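Local coordinates for Pre-mRNA splicing factor PRP8 (Cyanidioschyzon merolae, PDB 6NQI), which probably binds the U5, U6 and U2 snRNAs and intronic pre-mRNA as a core factor of the spliceosome, at residues 72-75 with 76-79. Residues are numbered along the deposited sequence; the frame is centred on the assembly and turned at random.
Sequences SQPT and EELP
The Q73 amide and the E77 carboxylate stand nearly perpendicular, their planes 85° apart, with Q73 OE1 3.8 Å from E77 CB. E77 closes a type I beta turn, P74-T75-E76-E77, and Q73 lies just ahead of it; the turn sits on the surface of the RNase H-like domain of Prp8, in the loop carrying the chain from helix 54-71 to strand 81-84. OE1 of E77 lies against CG of P74 at 3.6 Å, with CD of the same ring next to it. No bond joins the amide to this acid; R37 instead donates to Q73 OE1 and makes a weak, long ion pair with E77 OE2, as R10 does too. The closing hydrogen bond of the turn runs from E77 N to P74 O at 2.9 Å. At the turn corners T75 and E76 send their side chains out in parallel, and T75 OG1 donates to E76 OE1 over 2.7 Å, meeting that carboxylate 49° out of its plane. The bend at chi2 of E76 folds the acid back toward the hydroxyl. With CG anti to its own carbonyl carbon (chi1 -68°), L78 lays CG against the P74 carbonyl oxygen and its methyls along the start of the turn, CD1 3.8 Å from T75 CA. Replacing this leucine with an alanine would probably open a gap beside the turn and leave the Q73 aliphatic stem without its apolar neighbour. The Q73 side chain also touches W12 of strand 11-21, and the leucine reaches it through CD2, 3.7 Å from Q73 CB.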
ATOM      1  N   SER A  72      -9.378  10.032  -9.429  1.00 70.22           N
ATOM      2  CA  SER A  72      -8.783  11.256  -8.890  1.00 70.42           C
ATOM      3  C   SER A  72      -7.414  11.610  -9.478  1.00 71.09           C
ATOM      4  O   SER A  72      -6.847  12.630  -9.072  1.00 72.27           O
ATOM      5  CB  SER A  72      -8.618  11.153  -7.381  1.00 68.74           C
ATOM      6  OG  SER A  72      -7.496  10.329  -7.103  1.00 67.22           O
ATOM      7  N   GLN A  73      -6.850  10.793 -10.415  1.00 95.12           N
ATOM      8  CA  GLN A  73      -5.522  10.972 -10.997  1.00 95.84           C
ATOM      9  C   GLN A  73      -5.584  11.675 -12.345  1.00 99.80           C
ATOM     10  O   GLN A  73      -6.535  11.480 -13.110  1.00101.21           O
ATOM     11  CB  GLN A  73      -4.829   9.625 -11.188  1.00 94.77           C
ATOM     12  CG  GLN A  73      -4.481   8.899  -9.890  1.00 92.61           C
ATOM     13  CD  GLN A  73      -3.427   9.600  -9.082  1.00 91.83           C
ATOM     14  OE1 GLN A  73      -2.278   9.599  -9.490  1.00 92.74           O
ATOM     15  NE2 GLN A  73      -3.789  10.169  -7.920  1.00 90.37           N
ATOM     16  N   PRO A  74      -4.604  12.523 -12.642  1.00 70.65           N
ATOM     17  CA  PRO A  74      -4.459  13.040 -14.012  1.00 75.37           C
ATOM     18  C   PRO A  74      -4.046  11.924 -14.964  1.00 73.62           C
ATOM     19  O   PRO A  74      -3.489  10.903 -14.559  1.00 69.61           O
ATOM     20  CB  PRO A  74      -3.358  14.100 -13.884  1.00 78.44           C
ATOM     21  CG  PRO A  74      -3.310  14.435 -12.427  1.00 76.51           C
ATOM     22  CD  PRO A  74      -3.664  13.166 -11.707  1.00 70.57           C
ATOM     23  N   THR A  75      -4.318  12.129 -16.253  1.00 97.12           N
ATOM     24  CA  THR A  75      -4.006  11.083 -17.225  1.00 96.24           C
ATOM     25  C   THR A  75      -2.501  10.805 -17.311  1.00 95.08           C
ATOM     26  O   THR A  75      -2.099   9.659 -17.544  1.00 92.56           O
ATOM     27  CB  THR A  75      -4.567  11.457 -18.595  1.00101.85           C
ATOM     28  OG1 THR A  75      -4.075  12.745 -18.969  1.00107.17           O
ATOM     29  CG2 THR A  75      -6.087  11.490 -18.555  1.00102.98           C
ATOM     30  N   GLU A  76      -1.656  11.820 -17.122  1.00101.29           N
ATOM     31  CA  GLU A  76      -0.215  11.577 -17.094  1.00100.33           C
ATOM     32  C   GLU A  76       0.253  10.834 -15.844  1.00 94.94           C
ATOM     33  O   GLU A  76       1.397  10.373 -15.812  1.00 94.36           O
ATOM     34  CB  GLU A  76       0.564  12.884 -17.294  1.00105.21           C
ATOM     35  CG  GLU A  76       0.418  13.482 -18.726  1.00111.58           C
ATOM     36  CD  GLU A  76      -0.834  14.314 -18.943  1.00115.51           C
ATOM     37  OE1 GLU A  76      -1.846  14.061 -18.245  1.00112.61           O
ATOM     38  OE2 GLU A  76      -0.802  15.197 -19.839  1.00121.97           O
ATOM     39  N   GLU A  77      -0.566  10.717 -14.804  1.00 77.72           N
ATOM     40  CA  GLU A  77      -0.131  10.037 -13.592  1.00 76.01           C
ATOM     41  C   GLU A  77      -0.893   8.738 -13.349  1.00 75.03           C
ATOM     42  O   GLU A  77      -0.833   8.182 -12.247  1.00 73.59           O
ATOM     43  CB  GLU A  77      -0.277  10.946 -12.379  1.00 74.30           C
ATOM     44  CG  GLU A  77       0.683  12.107 -12.279  1.00 76.39           C
ATOM     45  CD  GLU A  77       0.405  12.914 -11.015  1.00 76.08           C
ATOM     46  OE1 GLU A  77       0.007  14.095 -11.134  1.00 79.32           O
ATOM     47  OE2 GLU A  77       0.554  12.344  -9.900  1.00 73.72           O
ATOM     48  N   LEU A  78      -1.594   8.238 -14.361  1.00 58.34           N
ATOM     49  CA  LEU A  78      -2.301   6.977 -14.228  1.00 57.70           C
ATOM     50  C   LEU A  78      -1.291   5.839 -14.205  1.00 59.02           C
ATOM     51  O   LEU A  78      -0.272   5.907 -14.892  1.00 61.03           O
ATOM     52  CB  LEU A  78      -3.250   6.782 -15.399  1.00 58.28           C
ATOM     53  CG  LEU A  78      -4.452   7.725 -15.464  1.00 58.04           C
ATOM     54  CD1 LEU A  78      -5.191   7.502 -16.778  1.00 60.99           C
ATOM     55  CD2 LEU A  78      -5.369   7.555 -14.258  1.00 56.83           C
ATOM     56  N   PRO A  79      -1.526   4.794 -13.433  1.00 63.52           N
ATOM     57  CA  PRO A  79      -0.572   3.686 -13.422  1.00 65.34           C
ATOM     58  C   PRO A  79      -0.565   2.938 -14.750  1.00 67.00           C
ATOM     59  O   PRO A  79      -1.578   2.837 -15.442  1.00 66.17           O
ATOM     60  CB  PRO A  79      -1.072   2.802 -12.272  1.00 63.60           C
ATOM     61  CG  PRO A  79      -2.503   3.073 -12.206  1.00 61.47           C
ATOM     62  CD  PRO A  79      -2.655   4.535 -12.526  1.00 61.14           C
TER